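Local coordinates for prepilin-like protein (Thermus thermophilus, PDB 6QVF) that probably acts as a type IV pilin-like DNA receptor at the pilus tip during natural competence, at residues Lys31-Ala37 / Gly53-Tyr59; Leu38-Lys42 / Asn84-Gly88. One frame throughout, in Å; residues are numbered along the deposited sequence.

Contact 1: Lys31-Ala37 / Gly53-Tyr59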
ATOM      1  N   LYS B  31     -12.477  13.630  -3.739  1.00 16.47           N
ATOM      2  CA  LYS B  31     -13.641  14.354  -4.271  1.00 18.79           C
ATOM      3  C   LYS B  31     -13.741  15.739  -3.620  1.00 16.85           C
ATOM      4  O   LYS B  31     -13.513  15.897  -2.421  1.00 16.70           O
ATOM      5  CB  LYS B  31     -14.900  13.530  -3.969  1.00 20.87           C
ATOM      6  CG  LYS B  31     -16.215  14.080  -4.485  1.00 25.07           C
ATOM      7  CD  LYS B  31     -17.299  13.032  -4.448  1.00 27.05           C
ATOM      8  CE  LYS B  31     -17.671  12.568  -3.068  1.00 30.04           C
ATOM      9  NZ  LYS B  31     -18.829  11.649  -3.099  1.00 32.63           N
ATOM     10  N   SER B  32     -14.202  16.725  -4.390  1.00 17.53           N
ATOM     11  CA  SER B  32     -14.508  18.050  -3.872  1.00 18.29           C
ATOM     12  C   SER B  32     -15.855  18.469  -4.439  1.00 19.83           C
ATOM     13  O   SER B  32     -16.310  17.909  -5.472  1.00 22.03           O
ATOM     14  CB  SER B  32     -13.446  19.040  -4.174  1.00 21.08           C
ATOM     15  OG  SER B  32     -13.315  19.303  -5.552  1.00 24.29           O
ATOM     16  N   GLU B  33     -16.469  19.462  -3.777  1.00 20.97           N
ATOM     17  CA  GLU B  33     -17.769  20.003  -4.172  1.00 22.37           C
ATOM     18  C   GLU B  33     -17.789  21.490  -3.838  1.00 22.28           C
ATOM     19  O   GLU B  33     -17.128  21.943  -2.873  1.00 22.42           O
ATOM     20  CB  GLU B  33     -18.801  19.164  -3.417  1.00 31.44           C
ATOM     21  CG  GLU B  33     -20.216  19.637  -3.355  1.00 37.93           C
ATOM     22  CD  GLU B  33     -21.065  18.760  -2.455  1.00 44.28           C
ATOM     23  OE1 GLU B  33     -20.718  17.571  -2.262  1.00 36.43           O
ATOM     24  OE2 GLU B  33     -22.078  19.264  -1.940  1.00 48.19           O
ATOM     25  N   ILE B  34     -18.541  22.248  -4.623  1.00 23.53           N
ATOM     26  CA  ILE B  34     -18.734  23.655  -4.362  1.00 23.25           C
ATOM     27  C   ILE B  34     -19.933  23.811  -3.425  1.00 25.07           C
ATOM     28  O   ILE B  34     -20.997  23.218  -3.640  1.00 26.63           O
ATOM     29  CB  ILE B  34     -18.954  24.417  -5.683  1.00 26.20           C
ATOM     30  CG1 ILE B  34     -17.803  24.226  -6.658  1.00 29.34           C
ATOM     31  CG2 ILE B  34     -19.183  25.887  -5.394  1.00 25.89           C
ATOM     32  CD1 ILE B  34     -16.448  24.510  -6.078  1.00 30.52           C
ATOM     33  N   VAL B  35     -19.761  24.638  -2.392  1.00 25.11           N
ATOM     34  CA  VAL B  35     -20.787  24.853  -1.395  1.00 25.52           C
ATOM     35  C   VAL B  35     -20.868  26.349  -1.106  1.00 23.88           C
ATOM     36  O   VAL B  35     -19.912  27.093  -1.298  1.00 23.18           O
ATOM     37  CB  VAL B  35     -20.519  24.049  -0.104  1.00 25.12           C
ATOM     38  CG1 VAL B  35     -20.394  22.550  -0.381  1.00 24.75           C
ATOM     39  CG2 VAL B  35     -19.288  24.564   0.644  1.00 26.09           C
ATOM     40  N   PRO B  36     -22.014  26.822  -0.595  1.00 27.73           N
ATOM     41  CA  PRO B  36     -22.164  28.233  -0.238  1.00 28.90           C
ATOM     42  C   PRO B  36     -21.410  28.559   1.054  1.00 29.30           C
ATOM     43  O   PRO B  36     -21.016  27.640   1.800  1.00 27.43           O
ATOM     44  CB  PRO B  36     -23.675  28.424  -0.091  1.00 30.88           C
ATOM     45  CG  PRO B  36     -24.241  27.062   0.125  1.00 32.33           C
ATOM     46  CD  PRO B  36     -23.260  26.065  -0.473  1.00 28.28           C
ATOM     47  N   ALA B  37     -21.210  29.858   1.301  1.00 27.90           N
ATOM     48  CA  ALA B  37     -20.454  30.358   2.466  1.00 28.53           C
ATOM     49  C   ALA B  37     -21.087  29.912   3.785  1.00 28.99           C
ATOM     50  O   ALA B  37     -20.380  29.854   4.790  1.00 34.07           O
ATOM     51  CB  ALA B  37     -20.350  31.857   2.412  1.00 30.32           C
ATOM     52  N   GLY B  53     -18.709  34.719  -1.111  1.00 30.46           N
ATOM     53  CA  GLY B  53     -18.977  33.883  -2.288  1.00 30.91           C
ATOM     54  C   GLY B  53     -18.948  32.396  -1.960  1.00 26.85           C
ATOM     55  O   GLY B  53     -18.919  31.995  -0.810  1.00 28.61           O
ATOM     56  N   ASN B  54     -18.975  31.558  -2.997  1.00 27.03           N
ATOM     57  CA  ASN B  54     -18.947  30.092  -2.808  1.00 26.02           C
ATOM     58  C   ASN B  54     -17.565  29.608  -2.352  1.00 24.38           C
ATOM     59  O   ASN B  54     -16.536  30.273  -2.503  1.00 23.39           O
ATOM     60  CB  ASN B  54     -19.434  29.368  -4.062  1.00 28.16           C
ATOM     61  CG  ASN B  54     -20.915  29.574  -4.292  1.00 31.78           C
ATOM     62  OD1 ASN B  54     -21.715  29.524  -3.350  1.00 32.85           O
ATOM     63  ND2 ASN B  54     -21.299  29.794  -5.534  1.00 37.59           N
ATOM     64  N   TRP B  55     -17.567  28.387  -1.803  1.00 23.43           N
ATOM     65  CA  TRP B  55     -16.398  27.771  -1.244  1.00 22.17           C
ATOM     66  C   TRP B  55     -16.242  26.384  -1.857  1.00 21.26           C
ATOM     67  O   TRP B  55     -17.195  25.775  -2.301  1.00 22.10           O
ATOM     68  CB  TRP B  55     -16.544  27.620   0.283  1.00 23.88           C
ATOM     69  CG  TRP B  55     -16.452  28.903   1.060  1.00 22.98           C
ATOM     70  CD1 TRP B  55     -17.197  30.037   0.884  1.00 26.64           C
ATOM     71  CD2 TRP B  55     -15.493  29.209   2.094  1.00 23.44           C
ATOM     72  NE1 TRP B  55     -16.776  31.008   1.750  1.00 26.54           N
ATOM     73  CE2 TRP B  55     -15.736  30.539   2.502  1.00 25.83           C
ATOM     74  CE3 TRP B  55     -14.484  28.484   2.744  1.00 23.95           C
ATOM     75  CZ2 TRP B  55     -14.994  31.156   3.506  1.00 27.59           C
ATOM     76  CZ3 TRP B  55     -13.736  29.106   3.713  1.00 23.18           C
ATOM     77  CH2 TRP B  55     -14.010  30.413   4.111  1.00 27.75           C
ATOM     78  N   ARG B  56     -15.015  25.883  -1.818  1.00 18.93           N
ATOM     79  CA  ARG B  56     -14.782  24.468  -2.107  1.00 18.32           C
ATOM     80  C   ARG B  56     -14.758  23.693  -0.776  1.00 19.08           C
ATOM     81  O   ARG B  56     -14.257  24.198   0.230  1.00 19.35           O
ATOM     82  CB  ARG B  56     -13.478  24.335  -2.893  1.00 19.22           C
ATOM     83  CG  ARG B  56     -13.211  22.914  -3.393  1.00 21.47           C
ATOM     84  CD  ARG B  56     -12.090  22.937  -4.408  1.00 24.57           C
ATOM     85  NE  ARG B  56     -12.571  23.495  -5.674  1.00 29.23           N
ATOM     86  CZ  ARG B  56     -12.190  24.627  -6.252  1.00 33.57           C
ATOM     87  NH1 ARG B  56     -11.430  25.520  -5.634  1.00 37.14           N
ATOM     88  NH2 ARG B  56     -12.610  24.868  -7.477  1.00 38.62           N
ATOM     89  N   SER B  57     -15.307  22.473  -0.820  1.00 17.06           N
ATOM     90  CA  SER B  57     -15.365  21.529   0.258  1.00 17.95           C
ATOM     91  C   SER B  57     -14.664  20.262  -0.202  1.00 16.64           C
ATOM     92  O   SER B  57     -14.999  19.702  -1.265  1.00 18.17           O
ATOM     93  CB  SER B  57     -16.789  21.246   0.636  1.00 19.89           C
ATOM     94  OG  SER B  57     -16.902  20.315   1.719  1.00 20.46           O
ATOM     95  N   PHE B  58     -13.703  19.803   0.614  1.00 14.65           N
ATOM     96  CA  PHE B  58     -12.952  18.586   0.283  1.00 16.06           C
ATOM     97  C   PHE B  58     -13.405  17.414   1.153  1.00 16.50           C
ATOM     98  O   PHE B  58     -13.319  17.481   2.365  1.00 16.00           O
ATOM     99  CB  PHE B  58     -11.452  18.795   0.498  1.00 16.18           C
ATOM    100  CG  PHE B  58     -10.851  19.881  -0.347  1.00 15.81           C
ATOM    101  CD1 PHE B  58     -10.560  19.641  -1.665  1.00 17.39           C
ATOM    102  CD2 PHE B  58     -10.606  21.151   0.150  1.00 16.85           C
ATOM    103  CE1 PHE B  58     -10.002  20.615  -2.463  1.00 20.94           C
ATOM    104  CE2 PHE B  58     -10.066  22.135  -0.666  1.00 20.65           C
ATOM    105  CZ  PHE B  58      -9.774  21.860  -1.970  1.00 19.61           C
ATOM    106  N   TYR B  59     -13.839  16.344   0.503  1.00 15.11           N
ATOM    107  CA  TYR B  59     -14.212  15.141   1.228  1.00 16.15           C
ATOM    108  C   TYR B  59     -13.001  14.560   1.975  1.00 15.00           C
ATOM    109  O   TYR B  59     -13.188  13.759   2.888  1.00 14.35           O
ATOM    110  CB  TYR B  59     -14.841  14.105   0.298  1.00 16.87           C
ATOM    111  CG  TYR B  59     -16.290  14.359  -0.023  1.00 18.51           C
ATOM    112  CD1 TYR B  59     -16.669  15.466  -0.764  1.00 20.33           C
ATOM    113  CD2 TYR B  59     -17.290  13.578   0.511  1.00 21.35           C
ATOM    114  CE1 TYR B  59     -18.003  15.719  -1.058  1.00 22.76           C
ATOM    115  CE2 TYR B  59     -18.627  13.798   0.205  1.00 25.74           C
ATOM    116  CZ  TYR B  59     -18.991  14.901  -0.549  1.00 24.97           C
ATOM    117  OH  TYR B  59     -20.310  15.164  -0.820  1.00 29.30           O
TER
HETATM  118  O   HOH W   1     -14.646  21.480  -6.556  1.00 34.59           O
HETATM  119  O   HOH W   2     -22.173  31.901  -0.433  1.00 33.69           O

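Contact 2: Leu38-Lys42 / Asn84-Gly88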
ATOM      1  N   LEU B  38     -22.387  29.587   3.783  1.00 27.93           N
ATOM      2  CA  LEU B  38     -23.063  29.158   5.007  1.00 32.25           C
ATOM      3  C   LEU B  38     -22.901  27.648   5.253  1.00 31.41           C
ATOM      4  O   LEU B  38     -23.343  27.168   6.284  1.00 33.25           O
ATOM      5  CB  LEU B  38     -24.541  29.560   4.948  1.00 39.08           C
ATOM      6  CG  LEU B  38     -24.802  31.061   5.115  1.00 40.84           C
ATOM      7  CD1 LEU B  38     -26.251  31.411   4.843  1.00 43.29           C
ATOM      8  CD2 LEU B  38     -24.406  31.531   6.497  1.00 44.04           C
ATOM      9  N   SER B  39     -22.289  26.905   4.316  1.00 27.20           N
ATOM     10  CA  SER B  39     -22.134  25.449   4.483  1.00 27.30           C
ATOM     11  C   SER B  39     -21.215  25.136   5.656  1.00 24.16           C
ATOM     12  O   SER B  39     -20.131  25.728   5.801  1.00 26.87           O
ATOM     13  CB  SER B  39     -21.607  24.769   3.249  1.00 27.81           C
ATOM     14  OG  SER B  39     -21.354  23.389   3.516  1.00 24.04           O
ATOM     15  N   PRO B  40     -21.616  24.173   6.513  1.00 24.64           N
ATOM     16  CA  PRO B  40     -20.745  23.701   7.588  1.00 26.18           C
ATOM     17  C   PRO B  40     -19.527  22.941   7.055  1.00 23.44           C
ATOM     18  O   PRO B  40     -18.575  22.729   7.826  1.00 21.53           O
ATOM     19  CB  PRO B  40     -21.633  22.757   8.403  1.00 29.41           C
ATOM     20  CG  PRO B  40     -22.662  22.263   7.390  1.00 33.20           C
ATOM     21  CD  PRO B  40     -22.890  23.437   6.462  1.00 26.65           C
ATOM     22  N   TYR B  41     -19.550  22.595   5.749  1.00 22.54           N
ATOM     23  CA  TYR B  41     -18.477  21.774   5.162  1.00 20.98           C
ATOM     24  C   TYR B  41     -17.505  22.593   4.320  1.00 21.20           C
ATOM     25  O   TYR B  41     -16.643  22.043   3.642  1.00 19.63           O
ATOM     26  CB  TYR B  41     -19.084  20.629   4.350  1.00 21.27           C
ATOM     27  CG  TYR B  41     -20.169  19.879   5.059  1.00 22.16           C
ATOM     28  CD1 TYR B  41     -19.976  19.359   6.331  1.00 20.62           C
ATOM     29  CD2 TYR B  41     -21.376  19.639   4.446  1.00 25.11           C
ATOM     30  CE1 TYR B  41     -20.961  18.652   6.985  1.00 22.89           C
ATOM     31  CE2 TYR B  41     -22.365  18.911   5.077  1.00 25.21           C
ATOM     32  CZ  TYR B  41     -22.171  18.448   6.360  1.00 26.63           C
ATOM     33  OH  TYR B  41     -23.134  17.758   7.022  1.00 27.66           O
ATOM     34  N   LYS B  42     -17.631  23.921   4.359  1.00 22.18           N
ATOM     35  CA  LYS B  42     -16.740  24.767   3.601  1.00 20.11           C
ATOM     36  C   LYS B  42     -15.293  24.604   4.078  1.00 18.67           C
ATOM     37  O   LYS B  42     -15.043  24.480   5.278  1.00 20.97           O
ATOM     38  CB  LYS B  42     -17.189  26.230   3.668  1.00 23.21           C
ATOM     39  CG  LYS B  42     -16.909  26.941   4.986  1.00 23.71           C
ATOM     40  CD  LYS B  42     -17.598  28.286   5.079  1.00 26.40           C
ATOM     41  CE  LYS B  42     -17.047  29.184   6.171  1.00 32.37           C
ATOM     42  NZ  LYS B  42     -17.139  28.555   7.497  1.00 38.80           N
ATOM     43  N   ASN B  84     -19.533  19.152  12.083  1.00 20.17           N
ATOM     44  CA  ASN B  84     -19.290  19.745  10.765  1.00 19.39           C
ATOM     45  C   ASN B  84     -18.486  18.785   9.885  1.00 18.99           C
ATOM     46  O   ASN B  84     -17.872  19.192   8.911  1.00 19.74           O
ATOM     47  CB  ASN B  84     -18.568  21.084  10.895  1.00 20.94           C
ATOM     48  CG  ASN B  84     -19.406  22.109  11.635  1.00 22.95           C
ATOM     49  OD1 ASN B  84     -20.636  22.047  11.572  1.00 25.52           O
ATOM     50  ND2 ASN B  84     -18.751  23.011  12.362  1.00 23.90           N
ATOM     51  N   LEU B  85     -18.515  17.497  10.228  1.00 19.03           N
ATOM     52  CA  LEU B  85     -18.073  16.401   9.346  1.00 19.21           C
ATOM     53  C   LEU B  85     -19.308  15.707   8.747  1.00 20.19           C
ATOM     54  O   LEU B  85     -20.345  15.482   9.413  1.00 21.96           O
ATOM     55  CB  LEU B  85     -17.209  15.423  10.139  1.00 19.51           C
ATOM     56  CG  LEU B  85     -15.999  15.976  10.863  1.00 18.02           C
ATOM     57  CD1 LEU B  85     -15.450  14.897  11.765  1.00 18.98           C
ATOM     58  CD2 LEU B  85     -14.938  16.464   9.889  1.00 19.84           C
ATOM     59  N   ARG B  86     -19.214  15.370   7.462  1.00 19.90           N
ATOM     60  CA  ARG B  86     -20.341  14.845   6.747  1.00 20.31           C
ATOM     61  C   ARG B  86     -20.802  13.526   7.364  1.00 23.00           C
ATOM     62  O   ARG B  86     -20.003  12.640   7.639  1.00 20.73           O
ATOM     63  CB  ARG B  86     -19.971  14.607   5.285  1.00 20.19           C
ATOM     64  CG  ARG B  86     -20.002  15.862   4.442  1.00 19.62           C
ATOM     65  CD  ARG B  86     -19.591  15.575   3.023  1.00 19.75           C
ATOM     66  NE  ARG B  86     -19.806  16.783   2.211  1.00 21.77           N
ATOM     67  CZ  ARG B  86     -18.896  17.709   1.920  1.00 22.81           C
ATOM     68  NH1 ARG B  86     -17.651  17.624   2.382  1.00 23.43           N
ATOM     69  NH2 ARG B  86     -19.250  18.735   1.162  1.00 23.15           N
ATOM     70  N   PRO B  87     -22.127  13.360   7.593  1.00 25.99           N
ATOM     71  CA  PRO B  87     -22.667  12.133   8.166  1.00 26.30           C
ATOM     72  C   PRO B  87     -22.806  11.096   7.050  1.00 27.83           C
ATOM     73  O   PRO B  87     -22.812  11.436   5.894  1.00 28.63           O
ATOM     74  CB  PRO B  87     -24.023  12.617   8.713  1.00 30.22           C
ATOM     75  CG  PRO B  87     -24.461  13.624   7.671  1.00 30.93           C
ATOM     76  CD  PRO B  87     -23.181  14.366   7.334  1.00 28.67           C
ATOM     77  N   GLY B  88     -22.879   9.814   7.389  1.00 26.64           N
ATOM     78  CA  GLY B  88     -23.247   8.854   6.363  1.00 35.54           C
ATOM     79  C   GLY B  88     -22.140   8.533   5.361  1.00 35.53           C
ATOM     80  O   GLY B  88     -22.418   8.045   4.285  1.00 36.46           O
TER
HETATM   81  O   HOH W   3     -22.865  16.815   9.949  1.00 38.24           O

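Contact 1: Lys31-Ala37 / Gly53-Tyr59
Glu33 and Ser57 form one hydrogen-bonded pair, and Val35 and Trp55 the next, in a short antiparallel strand pairing at the edge of a small three-stranded sheet, entered directly after the long N-terminal helix. Trp55 N gives its hydrogen to Val35 O at 2.7 Å with an N-H...O angle of 165°. The tight side carries Glu33, Val35, Trp55 and Ser57: Val35 CG1 rests on Ser57 CB at 4.0 Å, with both residues buried, and one strand end is closed by Ala37, whose CA stands 3.6 Å from Trp55 CD1. The indole nitrogen of Trp55 is held by the carbonyl of Pro51.

At the far end of the pairing, Tyr59 is held over both faces and at its edge. Lys31 starts out extended and then bends at chi3 (65°), which carries its CE over the centre of the Tyr59 ring, 3.5 Å from the centroid, with NZ following as a cation-pi partner. On the opposite face lies Arg86. The phenol OH reaches out in the ring plane and donates to Glu33 OE1 at 2.8 Å, meeting that oxygen nearly head-on, with the carboxylate turned 39° from the ring.

The loose, solvent-facing part is formed by Ile34, Arg56 and Ser32, although Phe58 on that same face is buried against Ser32 CB and Val143. Ile34 is exposed; its CG2 lies 3.7 Å from Asn54 CB. The polar groups meet through solvent: water 1 accepts from Arg56 NE at 3.0 Å and sits 2.7 Å from Ser32 OG.

Contact 2: Leu38-Lys42 / Asn84-Gly88
NH1 of Arg86 is gripped by two groups, the carboxylate of Asp62 in a salt bridge and the hydroxyl of Ser57 in a hydrogen bond, which helps hold the guanidinium beside Tyr41. One face of that group is covered by Tyr41 CB, with NH2 the nearest atom at 3.7 Å. The planes of ring and guanidinium are turned 32° apart, so the two do not stack flush. The aliphatic stem of Arg86 crosses the phenol obliquely, and CG sits squarely over the ring, 3.7 Å from its centroid, in a CH-pi contact; from there the chain runs extended to NE and carries the guanidinium on to Tyr41 CB.

Tyr41 is covered on the opposite face too, by CG of its own neighbour Pro40, so that the ring is clamped between proline and arginine carbons. Its rim is used as well. Asn84 O comes up at the edge of the ring, 3.3 Å from Tyr41 CD1, and the same oxygen accepts a hydrogen bond from Arg78. Nearby, Asn84 OD1 lies against Pro40 CB at 3.4 Å.

No direct hydrogen bond joins the two loops; water does the polar work at the outer end. Tyr41 OH donates to water 3 at 3.1 Å, and the water passes a hydrogen on to Leu85 O at 2.9 Å, while Pro87 CD presses against the phenol oxygen from across the ring's long direction.

The turn before Tyr41 is itself braced: Ser39 OG accepts from Tyr41 N at 3.0 Å, forming an ST turn at the start of the type I beta turn that runs from Ser39 to Lys42.

Contacts 1 and 2 lie side by side, their centres about 10 Å apart, toward the same side of the molecule and away from its centre. Their segments alternate along the chain: 31-37 runs straight into 38-42, then come 53-59 and, much later, 84-88. Contact 1 pairs the edge strand 32-35 with the central strand 55-58 of the small sheet. Contact 2 ties the connection between strands 32-35 and 44-45 to the loop that follows helix 59-66. Ser57 joins them: its OG lies 2.6 Å from Tyr41 O, a probable hydrogen bond, and also meets Arg86 NH1. These contacts bring sheet, turn and the later loop together at one end of this pilin-like protein.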